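Local coordinates for protein FAD-dependent pyridine nucleotide-disulphide oxidoreductase (Desulfovibrio vulgaris, PDB 3IWA) that probably catalyses FAD-dependent electron transfer between a pyridine nucleotide such as NADH or NADPH and a disulphide or related acceptor, at residues T139-T142 with E146-F149; A162-G167 with V176-M181; I170-A175 with D193-G198; V256-Q261 with P306-L311; A236-D241 with L245-V250. All coordinates share one frame; numbering follows the deposited sequence.

In the fold
Contacts 1, 2, 3 and 5 illustrate how one module, probably dinucleotide-binding, is built, and contact 4 how it probably meets its neighbour. Contacts 2 and 3, with centres about 10 Å apart, share helix 169-182, and a probable hydrogen bond from Met196 N to Gly167 O (2.7 Å) links them around the glycine-rich turn, probably a site for the nucleotide. Contact 5 feeds strand 249-252 into the parallel sheet between the strands of contacts 1 and 2; Val163 N probably bonds Leu249 O at 2.9 Å. Contact 1 meets contact 4 where Thr142 CB packs on Val256 CG1 at 3.9 Å. Contacts 4 and 5 lie farthest apart, their centres about 28 Å from each other.

Contact 1. Residues T139-T142 with E146-F149; sequences TPVT and EAEF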
# COMPACT_ATOMS: atom_id res chain seq x y z
N THR A 139 -17.52 32.55 1.45
CA THR A 139 -16.19 32.23 1.89
C THR A 139 -15.47 31.24 1.00
O THR A 139 -15.82 30.07 1.00
CB THR A 139 -16.22 31.62 3.27
OG1 THR A 139 -17.24 32.26 4.04
CG2 THR A 139 -14.87 31.79 3.95
N PRO A 140 -14.41 31.69 0.31
CA PRO A 140 -13.59 30.81 -0.49
C PRO A 140 -12.83 29.89 0.44
O PRO A 140 -12.40 30.33 1.49
CB PRO A 140 -12.60 31.76 -1.18
CG PRO A 140 -12.37 32.84 -0.18
CD PRO A 140 -13.71 32.98 0.57
N VAL A 141 -12.70 28.62 0.06
CA VAL A 141 -11.83 27.69 0.78
C VAL A 141 -11.01 26.89 -0.25
O VAL A 141 -11.57 26.06 -0.95
CB VAL A 141 -12.65 26.76 1.70
CG1 VAL A 141 -11.74 25.72 2.38
CG2 VAL A 141 -13.41 27.61 2.73
N THR A 142 -9.72 27.21 -0.36
CA THR A 142 -8.86 26.65 -1.43
C THR A 142 -7.96 25.50 -0.98
O THR A 142 -7.27 24.90 -1.79
CB THR A 142 -7.93 27.74 -2.04
OG1 THR A 142 -6.98 28.19 -1.05
CG2 THR A 142 -8.74 28.92 -2.61
N GLU A 146 -7.23 26.04 5.19
CA GLU A 146 -8.28 27.06 5.14
C GLU A 146 -9.60 26.46 5.67
O GLU A 146 -10.35 27.11 6.38
CB GLU A 146 -8.47 27.56 3.71
CG GLU A 146 -8.41 29.05 3.51
CD GLU A 146 -7.95 29.40 2.10
OE1 GLU A 146 -6.73 29.36 1.84
OE2 GLU A 146 -8.81 29.69 1.25
N ALA A 147 -9.85 25.21 5.28
CA ALA A 147 -11.03 24.46 5.70
C ALA A 147 -11.11 24.38 7.23
O ALA A 147 -12.13 24.72 7.83
CB ALA A 147 -11.01 23.05 5.10
N GLU A 148 -10.01 23.94 7.83
CA GLU A 148 -9.88 23.84 9.30
C GLU A 148 -10.08 25.20 9.99
O GLU A 148 -10.76 25.27 11.02
CB GLU A 148 -8.53 23.21 9.69
N PHE A 149 -9.50 26.27 9.42
CA PHE A 149 -9.72 27.64 9.91
C PHE A 149 -11.20 28.01 9.98
O PHE A 149 -11.69 28.41 11.04
CB PHE A 149 -8.98 28.64 9.02
CG PHE A 149 -9.31 30.09 9.33
CD1 PHE A 149 -8.74 30.73 10.43
CD2 PHE A 149 -10.18 30.82 8.51
CE1 PHE A 149 -9.04 32.07 10.72
CE2 PHE A 149 -10.49 32.16 8.78
CZ PHE A 149 -9.92 32.79 9.89
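Glu146, near the start of helix 144-153, reaches back to the turn that follows strand 138-140, and its side chain changes from apolar to polar partner along its length. At the root, CB rests 4.0 Å from CG1 of Val141. The first torsion is nearly eclipsed (chi1 -127°), after which the chain runs on extended from CG and delivers the carboxylate to Thr142. There CD lies close to the threonine hydroxyl, and both oxygens face Thr142. OE2 accepts the backbone N-H of Thr142 at 3.1 Å from N, a fairly straight bond that meets the oxygen from well above the carboxylate plane. OE1 lies 3.1 Å from OG1 of Thr142; the single hydroxyl proton could serve either carboxylate oxygen, and weakly in both cases. Beside the root of Glu146, Val141 CG1 packs on the first helical turn, 3.5 Å from Ala147 N and 3.9 Å from Ala147 CB. The backbone N-H of Glu146 itself is taken by Asn143 OD1. In this strand-to-helix turn at the edge of a Rossmann-like parallel sheet, the carboxylate satisfies a buried backbone N-H, so one side chain ties the first turn of the helix to the loop after strand 138-140.

Contact 2. Residues A162-G167 with V176-M181; sequences AVIVGG and VSLADM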
# COMPACT_ATOMS: atom_id res chain seq x y z
N ALA A 162 -25.95 26.64 5.63
CA ALA A 162 -24.75 26.63 4.80
C ALA A 162 -25.05 26.00 3.44
O ALA A 162 -25.62 24.92 3.37
CB ALA A 162 -23.63 25.87 5.48
N VAL A 163 -24.68 26.71 2.38
CA VAL A 163 -24.66 26.11 1.06
C VAL A 163 -23.20 25.97 0.56
O VAL A 163 -22.45 26.94 0.57
CB VAL A 163 -25.49 26.93 0.07
CG1 VAL A 163 -25.19 26.48 -1.40
CG2 VAL A 163 -26.98 26.81 0.47
N ILE A 164 -22.81 24.76 0.16
CA ILE A 164 -21.47 24.52 -0.35
C ILE A 164 -21.56 24.46 -1.86
O ILE A 164 -22.27 23.65 -2.41
CB ILE A 164 -20.85 23.19 0.23
CG1 ILE A 164 -20.41 23.38 1.69
CG2 ILE A 164 -19.62 22.78 -0.57
CD1 ILE A 164 -21.13 22.59 2.69
N VAL A 165 -20.86 25.36 -2.53
CA VAL A 165 -20.79 25.40 -3.98
C VAL A 165 -19.55 24.63 -4.45
O VAL A 165 -18.40 25.14 -4.34
CB VAL A 165 -20.71 26.85 -4.52
CG1 VAL A 165 -20.69 26.82 -6.09
CG2 VAL A 165 -21.87 27.71 -3.95
N GLY A 166 -19.79 23.41 -4.94
CA GLY A 166 -18.75 22.47 -5.30
C GLY A 166 -18.78 21.20 -4.45
O GLY A 166 -18.70 21.27 -3.24
N GLY A 167 -18.86 20.02 -5.10
CA GLY A 167 -18.88 18.72 -4.41
C GLY A 167 -17.59 17.94 -4.63
O GLY A 167 -17.61 16.74 -4.84
N VAL A 176 -19.48 17.72 5.63
CA VAL A 176 -19.44 16.78 6.75
C VAL A 176 -19.10 17.51 8.05
O VAL A 176 -19.80 17.35 9.02
CB VAL A 176 -18.41 15.66 6.47
CG1 VAL A 176 -18.15 14.82 7.72
CG2 VAL A 176 -18.88 14.78 5.31
N SER A 177 -18.07 18.34 8.05
CA SER A 177 -17.69 19.08 9.24
C SER A 177 -18.79 19.98 9.78
O SER A 177 -19.04 20.00 10.98
CB SER A 177 -16.49 19.97 8.97
OG SER A 177 -15.32 19.19 8.87
N LEU A 178 -19.39 20.75 8.89
CA LEU A 178 -20.43 21.69 9.29
C LEU A 178 -21.62 20.93 9.87
O LEU A 178 -22.10 21.29 10.93
CB LEU A 178 -20.87 22.62 8.14
CG LEU A 178 -19.79 23.53 7.53
CD1 LEU A 178 -20.34 24.39 6.40
CD2 LEU A 178 -19.16 24.41 8.59
N ALA A 179 -22.07 19.88 9.20
CA ALA A 179 -23.22 19.12 9.71
C ALA A 179 -22.88 18.36 10.98
O ALA A 179 -23.70 18.24 11.88
CB ALA A 179 -23.78 18.19 8.65
N ASP A 180 -21.65 17.87 11.09
CA ASP A 180 -21.28 16.96 12.20
C ASP A 180 -20.73 17.64 13.45
O ASP A 180 -21.04 17.23 14.55
CB ASP A 180 -20.28 15.91 11.70
CG ASP A 180 -20.63 14.52 12.17
OD1 ASP A 180 -21.84 14.18 12.19
OD2 ASP A 180 -19.70 13.76 12.51
N MET A 181 -19.88 18.65 13.28
CA MET A 181 -19.33 19.38 14.43
C MET A 181 -20.38 20.32 14.97
O MET A 181 -20.44 20.54 16.17
CB MET A 181 -18.12 20.25 14.07
CG MET A 181 -16.80 19.53 13.71
SD MET A 181 -15.70 20.65 12.74
CE MET A 181 -15.17 21.86 13.95
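Ala162 and Leu178 mark the closest backbone approach of strand 161-165 and helix 169-182, with 8.0 Å between their CA atoms, and the two segments run in roughly opposite directions. This is the first half of a Rossmann-type beta-alpha-beta unit: strand, glycine-rich turn, helix covering the strand, then strand 185-189 beside the first. At the turn Gly166 adopts phi 116° and psi 125°, a conformation suited to glycine. Together with Gly168 and Gly171 it fits the GxGxxG pattern, consistent with a dinucleotide-binding turn at this end of the sheet.

No hydrogen bond crosses between the segments; the helix is held to the strand by apolar side chains. Ala162 and Ile164, two residues apart on the strand, both direct their CB atoms toward the helix, while Val163 between them points to the other side. Leu178 answers with one methyl group. Its second torsion is fully extended (chi2 180°), which drives CD1 straight out from the helix to the strand. Thr186 of strand 185-189 and Leu249 of strand 249-252 also touch the Leu178 side chain, so it spans more than one strand of the sheet. The CD1 methyl is shared unequally by its two strand partners: it lies 3.7 Å from CB of Ala162 and 4.2 Å from CD1 of Ile164, whose side chain crosses that of Leu178 at a slant.

Contact 3. Residues I170-A175 with D193-G198; sequences IGLEMA and DQIMPG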
# COMPACT_ATOMS: atom_id res chain seq x y z
N ILE A 170 -12.71 19.35 -1.10
CA ILE A 170 -12.94 20.43 -0.14
C ILE A 170 -14.43 20.56 0.22
O ILE A 170 -14.82 20.54 1.39
CB ILE A 170 -12.42 21.76 -0.72
CG1 ILE A 170 -10.90 21.70 -0.89
CG2 ILE A 170 -12.78 22.92 0.18
CD1 ILE A 170 -10.16 21.60 0.39
N GLY A 171 -15.27 20.67 -0.79
CA GLY A 171 -16.70 20.78 -0.54
C GLY A 171 -17.24 19.68 0.37
O GLY A 171 -17.97 19.94 1.32
N LEU A 172 -16.89 18.44 0.08
CA LEU A 172 -17.47 17.34 0.82
C LEU A 172 -16.95 17.32 2.23
O LEU A 172 -17.71 17.09 3.14
CB LEU A 172 -17.21 16.00 0.14
CG LEU A 172 -17.84 15.74 -1.23
CD1 LEU A 172 -17.92 14.23 -1.39
CD2 LEU A 172 -19.20 16.36 -1.32
N GLU A 173 -15.66 17.56 2.42
CA GLU A 173 -15.10 17.61 3.79
C GLU A 173 -15.79 18.72 4.62
O GLU A 173 -16.05 18.53 5.79
CB GLU A 173 -13.58 17.83 3.80
CG GLU A 173 -12.73 16.79 3.03
CD GLU A 173 -12.16 15.71 3.93
OE1 GLU A 173 -12.96 14.94 4.53
OE2 GLU A 173 -10.91 15.63 4.05
N MET A 174 -16.05 19.87 3.99
CA MET A 174 -16.73 20.97 4.67
C MET A 174 -18.18 20.57 4.96
O MET A 174 -18.68 20.83 6.05
CB MET A 174 -16.70 22.27 3.84
CG MET A 174 -15.36 23.02 3.84
SD MET A 174 -14.96 23.92 5.35
CE MET A 174 -16.54 24.01 6.17
N ALA A 175 -18.85 19.92 4.00
CA ALA A 175 -20.25 19.49 4.22
C ALA A 175 -20.36 18.71 5.52
O ALA A 175 -21.21 18.99 6.37
CB ALA A 175 -20.75 18.63 3.07
N ASP A 193 -22.69 16.43 -13.28
CA ASP A 193 -23.75 15.46 -12.99
C ASP A 193 -23.42 14.48 -11.86
O ASP A 193 -24.17 13.52 -11.63
CB ASP A 193 -24.11 14.67 -14.25
CG ASP A 193 -22.96 13.75 -14.74
OD1 ASP A 193 -22.01 13.48 -13.97
OD2 ASP A 193 -23.03 13.27 -15.91
N GLN A 194 -22.29 14.68 -11.19
CA GLN A 194 -21.94 13.86 -10.07
C GLN A 194 -21.11 14.69 -9.09
O GLN A 194 -20.46 15.63 -9.49
CB GLN A 194 -21.13 12.64 -10.54
CG GLN A 194 -19.84 12.98 -11.31
CD GLN A 194 -18.88 11.81 -11.43
OE1 GLN A 194 -18.89 11.10 -12.43
NE2 GLN A 194 -18.07 11.57 -10.39
N ILE A 195 -21.15 14.33 -7.81
CA ILE A 195 -20.18 14.81 -6.86
C ILE A 195 -18.86 14.07 -7.07
O ILE A 195 -18.82 13.03 -7.75
CB ILE A 195 -20.66 14.66 -5.39
CG1 ILE A 195 -20.84 13.19 -5.02
CG2 ILE A 195 -21.96 15.53 -5.16
CD1 ILE A 195 -20.91 12.95 -3.52
N MET A 196 -17.79 14.64 -6.51
CA MET A 196 -16.40 14.19 -6.73
C MET A 196 -15.99 13.96 -8.21
O MET A 196 -15.28 13.01 -8.50
CB MET A 196 -16.11 12.95 -5.90
CG MET A 196 -16.13 13.19 -4.39
SD MET A 196 -14.76 14.16 -3.82
CE MET A 196 -13.70 12.79 -3.44
N PRO A 197 -16.39 14.87 -9.12
CA PRO A 197 -16.02 14.62 -10.50
C PRO A 197 -14.52 14.62 -10.70
O PRO A 197 -13.83 15.46 -10.16
CB PRO A 197 -16.69 15.78 -11.26
CG PRO A 197 -16.98 16.82 -10.23
CD PRO A 197 -17.21 16.08 -8.98
N GLY A 198 -14.02 13.64 -11.44
CA GLY A 198 -12.58 13.50 -11.65
C GLY A 198 -11.84 12.75 -10.55
O GLY A 198 -10.66 12.47 -10.72
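Ile195, whose side chain meets Leu172 of helix 169-182, has its carbonyl oxygen held by the amide of the residue before it: NE2 of Gln194 donates to Ile195 O at 3.1 Å, with an N-H...O angle of 158°. The acceptor lies near the plane of the amide, whereas the donor is somewhat tilted from that of the carbonyl. NE2 also bonds Thr200 O, so a single amide nitrogen draws two backbone carbonyls of this loop together, while the backbone of Met196 ties the loop to the glycine-rich turn.

Shaped in this way, residues 193-198 present two consecutive side chains to the helix. Met196 takes the left-handed region of the backbone map (phi 48°, psi 43°), a sharp change from the extended Ile195. Both side chains converge on one methyl group, CD1 of Leu172. CG of Met196 is the nearer at 3.6 Å, with SD following at 4.0 Å, since the methionine chain bends about CB-CG and so keeps SD near the same methyl. CD1 of Ile195 approaches the same methyl at 3.9 Å, its side chain crossing that of the leucine at about a right angle. Leu212 of helix 202-214 also touches Leu172, and Trp340 and Val342 of strand 340-343 pack on Met196. The chemistry thus splits into two tasks: directed hydrogen bonds fix the path of the loop after strand 185-189, and undirected apolar contacts seat it against the buried Leu172 of helix 169-182.

Contact 4. Residues V256-Q261 with P306-L311; sequences VSPNTQ and PGFFPL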
# COMPACT_ATOMS: atom_id res chain seq x y z
N VAL A 256 -9.82 25.85 -8.13
CA VAL A 256 -8.88 26.91 -7.85
C VAL A 256 -8.03 27.23 -9.05
O VAL A 256 -7.93 26.43 -9.97
CB VAL A 256 -7.96 26.48 -6.69
CG1 VAL A 256 -8.81 26.08 -5.46
CG2 VAL A 256 -7.01 25.32 -7.13
N SER A 257 -7.45 28.42 -9.05
CA SER A 257 -6.47 28.81 -10.04
C SER A 257 -5.22 29.22 -9.31
O SER A 257 -5.30 29.72 -8.19
CB SER A 257 -6.97 29.96 -10.92
OG SER A 257 -7.39 29.47 -12.19
N PRO A 258 -4.05 28.99 -9.93
CA PRO A 258 -2.82 29.37 -9.28
C PRO A 258 -2.75 30.89 -9.05
O PRO A 258 -3.05 31.66 -9.96
CB PRO A 258 -1.74 28.91 -10.27
CG PRO A 258 -2.37 27.92 -11.13
CD PRO A 258 -3.80 28.33 -11.22
N ASN A 259 -2.36 31.28 -7.85
CA ASN A 259 -2.24 32.69 -7.46
C ASN A 259 -0.90 33.32 -7.90
O ASN A 259 -0.13 33.74 -7.07
CB ASN A 259 -2.40 32.80 -5.93
CG ASN A 259 -2.53 34.27 -5.43
OD1 ASN A 259 -2.82 35.16 -6.22
ND2 ASN A 259 -2.34 34.50 -4.12
N THR A 260 -0.66 33.39 -9.21
CA THR A 260 0.68 33.60 -9.79
C THR A 260 0.97 34.98 -10.49
O THR A 260 1.98 35.13 -11.21
CB THR A 260 0.99 32.44 -10.78
OG1 THR A 260 -0.09 32.34 -11.69
CG2 THR A 260 1.11 31.11 -10.05
N GLN A 261 0.15 36.00 -10.23
CA GLN A 261 0.40 37.32 -10.82
C GLN A 261 1.85 37.81 -10.65
O GLN A 261 2.46 38.30 -11.60
CB GLN A 261 -0.56 38.39 -10.29
CG GLN A 261 -0.48 39.73 -11.07
CD GLN A 261 -0.92 39.62 -12.56
OE1 GLN A 261 -1.92 38.97 -12.86
NE2 GLN A 261 -0.17 40.26 -13.48
N PRO A 306 1.76 17.24 -18.38
CA PRO A 306 1.72 18.17 -17.28
C PRO A 306 0.39 18.14 -16.52
O PRO A 306 -0.68 18.14 -17.10
CB PRO A 306 1.92 19.51 -17.97
CG PRO A 306 2.87 19.16 -19.10
CD PRO A 306 2.47 17.79 -19.55
N GLY A 307 0.47 18.13 -15.20
CA GLY A 307 -0.74 18.16 -14.40
C GLY A 307 -0.71 19.22 -13.34
O GLY A 307 0.26 19.97 -13.20
N PHE A 308 -1.79 19.27 -12.59
CA PHE A 308 -1.98 20.23 -11.54
C PHE A 308 -2.51 19.50 -10.29
O PHE A 308 -3.54 18.86 -10.34
CB PHE A 308 -2.93 21.32 -12.05
CG PHE A 308 -3.15 22.43 -11.06
CD1 PHE A 308 -2.08 23.13 -10.53
CD2 PHE A 308 -4.44 22.77 -10.65
CE1 PHE A 308 -2.26 24.15 -9.60
CE2 PHE A 308 -4.65 23.78 -9.71
CZ PHE A 308 -3.54 24.48 -9.17
N PHE A 309 -1.78 19.58 -9.18
CA PHE A 309 -2.11 18.80 -7.99
C PHE A 309 -2.14 19.66 -6.74
O PHE A 309 -1.23 19.63 -5.92
CB PHE A 309 -1.10 17.68 -7.82
CG PHE A 309 -1.05 16.76 -8.98
CD1 PHE A 309 -1.86 15.64 -9.03
CD2 PHE A 309 -0.18 17.01 -10.04
CE1 PHE A 309 -1.82 14.81 -10.09
CE2 PHE A 309 -0.14 16.16 -11.11
CZ PHE A 309 -0.96 15.06 -11.14
N PRO A 310 -3.22 20.44 -6.58
CA PRO A 310 -3.35 21.28 -5.40
C PRO A 310 -3.85 20.44 -4.23
O PRO A 310 -4.95 20.64 -3.76
CB PRO A 310 -4.38 22.33 -5.83
CG PRO A 310 -5.27 21.60 -6.77
CD PRO A 310 -4.44 20.48 -7.40
N LEU A 311 -3.04 19.49 -3.81
CA LEU A 311 -3.38 18.60 -2.70
C LEU A 311 -2.49 18.89 -1.52
O LEU A 311 -1.31 19.24 -1.66
CB LEU A 311 -3.22 17.13 -3.13
CG LEU A 311 -4.27 16.76 -4.18
CD1 LEU A 311 -3.80 15.67 -5.12
CD2 LEU A 311 -5.56 16.38 -3.45
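Val256 and Phe308 meet because of their first torsions. Phe308 has CG trans to the backbone nitrogen (chi1 -177°) and so extends its ring across to the other segment, while chi1 of -55° sets CG2 of Val256 between its own backbone nitrogen and carbonyl carbon, facing that ring. Asn259, just after strand 256-258, and Pro310 are each the centre of an inverse gamma turn. Strand 256-258 pairs antiparallel with strand 123-125, consistent with the two connections that link the flavin and pyridine-nucleotide domains in this family.

The interface consists of apolar packing without a hydrogen bond across it. Val256 CG2 comes to the edge of the phenylalanine ring, near its plane, 3.8 Å from CE2. Pro258 approaches the CE1-CZ side of the ring obliquely, its CG 4.1 Å from both CE1 and CZ. The ring is also held from its own segment, since CD of Pro310 lies over one face, displaced toward the rim. Arg273 is another neighbour of the Phe308 side chain. Ser123 of the paired strand 123-125 touches Val256, which extends the packing to the second connection. Pro310 also touches the valine: its CG stands 4.1 Å from Val256 CG2, the methyl shared by Pro310 and Phe308.

Contact 5. Residues A236-D241 with L245-V250; sequences ARVITD and LDADLV
Val238 and Leu245 exchange two backbone hydrogen bonds as the hydrogen-bonded pair of a short antiparallel ladder. Val238 N donates to Leu245 O at 2.7 Å; the return bond from Leu245 N to Val238 O is 2.9 Å and nearly straight, at 170°. A third bond, from Ala247 N to Ala236 O (3.0 Å), departs from this regularity, the donor standing 59° out of the carbonyl plane. The distortion falls where the chain leaves the ladder, and on the other flank of strand 235-240 a classic beta bulge places both Ala236 and Arg237 opposite Glu229.

Arg237 and Asp246 form the adjoining non-hydrogen-bonded pair, but their charges do not meet. It is the aliphatic CG of Arg237 that lies 3.6 Å from Asp246 OD1, with the guanidinium and carboxylate planes perpendicular. The guanidinium turns instead to Glu229, in a salt bridge, and to Glu231; a bound calcium ion lies about 4 Å from the nearest Arg237 side-chain atom.

The opposite face of the ladder carries Val238 and Leu245. Val238 has CG2 set beside its backbone nitrogen, where the methyl packs 3.6 Å from CG2 of Val250 and 4.1 Å from CB of Ala247, and Val163 of strand 161-165 also touches Val238. With strand 225-230 the hairpin makes a three-stranded beta meander linking parallel strands 218-220 and 249-252, as in nucleotide-binding domains of this family.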
# COMPACT_ATOMS: atom_id res chain seq x y z
N ALA A 236 -27.89 35.95 1.99
CA ALA A 236 -29.08 35.36 2.59
C ALA A 236 -29.70 34.25 1.73
O ALA A 236 -30.43 33.39 2.25
CB ALA A 236 -30.12 36.46 2.85
N ARG A 237 -29.46 34.28 0.41
CA ARG A 237 -30.05 33.29 -0.49
C ARG A 237 -29.11 32.95 -1.65
O ARG A 237 -28.42 33.81 -2.19
CB ARG A 237 -31.39 33.80 -1.03
CG ARG A 237 -32.48 34.02 0.02
CD ARG A 237 -33.74 34.64 -0.60
NE ARG A 237 -33.48 36.00 -1.14
CZ ARG A 237 -33.38 37.11 -0.40
NH1 ARG A 237 -33.13 38.28 -0.98
NH2 ARG A 237 -33.52 37.06 0.93
N VAL A 238 -29.07 31.67 -2.02
CA VAL A 238 -28.43 31.24 -3.28
C VAL A 238 -29.51 30.87 -4.30
O VAL A 238 -30.37 30.04 -4.06
CB VAL A 238 -27.51 30.02 -3.09
CG1 VAL A 238 -26.85 29.62 -4.45
CG2 VAL A 238 -26.47 30.29 -1.98
N ILE A 239 -29.47 31.49 -5.46
CA ILE A 239 -30.44 31.15 -6.52
C ILE A 239 -29.73 30.30 -7.51
O ILE A 239 -28.74 30.72 -8.07
CB ILE A 239 -31.02 32.42 -7.26
CG1 ILE A 239 -31.36 33.52 -6.24
CG2 ILE A 239 -32.22 32.00 -8.14
CD1 ILE A 239 -32.32 33.07 -5.12
N THR A 240 -30.24 29.10 -7.72
CA THR A 240 -29.74 28.24 -8.75
C THR A 240 -30.68 28.32 -9.94
O THR A 240 -31.70 29.02 -9.87
CB THR A 240 -29.59 26.79 -8.26
OG1 THR A 240 -30.87 26.18 -8.11
CG2 THR A 240 -28.82 26.75 -6.91
N ASP A 241 -30.34 27.63 -11.04
CA ASP A 241 -31.24 27.52 -12.20
C ASP A 241 -32.43 26.60 -11.94
O ASP A 241 -33.31 26.44 -12.81
CB ASP A 241 -30.49 27.09 -13.48
CG ASP A 241 -29.79 25.71 -13.37
OD1 ASP A 241 -29.66 25.15 -12.24
OD2 ASP A 241 -29.35 25.19 -14.43
N LEU A 245 -32.33 28.70 -2.43
CA LEU A 245 -31.89 28.14 -1.15
C LEU A 245 -31.55 29.28 -0.22
O LEU A 245 -30.88 30.24 -0.60
CB LEU A 245 -30.63 27.27 -1.33
CG LEU A 245 -30.73 26.03 -2.24
CD1 LEU A 245 -29.37 25.64 -2.76
CD2 LEU A 245 -31.39 24.87 -1.50
N ASP A 246 -32.03 29.19 1.00
CA ASP A 246 -31.59 30.12 2.03
C ASP A 246 -30.18 29.72 2.51
O ASP A 246 -29.95 28.55 2.83
CB ASP A 246 -32.56 30.13 3.24
CG ASP A 246 -33.96 30.69 2.90
OD1 ASP A 246 -34.06 31.80 2.34
OD2 ASP A 246 -34.94 30.02 3.26
N ALA A 247 -29.28 30.69 2.56
CA ALA A 247 -27.96 30.48 3.14
C ALA A 247 -27.45 31.75 3.79
O ALA A 247 -27.38 32.77 3.14
CB ALA A 247 -26.97 30.04 2.07
N ASP A 248 -27.05 31.66 5.06
CA ASP A 248 -26.29 32.73 5.69
C ASP A 248 -24.78 32.47 5.61
O ASP A 248 -23.98 33.33 5.95
CB ASP A 248 -26.74 32.97 7.15
CG ASP A 248 -26.91 31.69 7.96
OD1 ASP A 248 -26.09 31.40 8.86
OD2 ASP A 248 -27.87 30.96 7.71
N LEU A 249 -24.39 31.28 5.19
CA LEU A 249 -22.98 30.95 4.86
C LEU A 249 -22.95 30.22 3.53
O LEU A 249 -23.67 29.24 3.35
CB LEU A 249 -22.35 30.06 5.95
CG LEU A 249 -20.89 29.63 5.75
CD1 LEU A 249 -19.93 30.78 5.96
CD2 LEU A 249 -20.56 28.48 6.67
N VAL A 250 -22.11 30.70 2.62
CA VAL A 250 -21.87 30.07 1.34
C VAL A 250 -20.37 29.80 1.19
O VAL A 250 -19.54 30.72 1.23
CB VAL A 250 -22.37 30.95 0.19
CG1 VAL A 250 -21.99 30.34 -1.13
CG2 VAL A 250 -23.89 31.16 0.31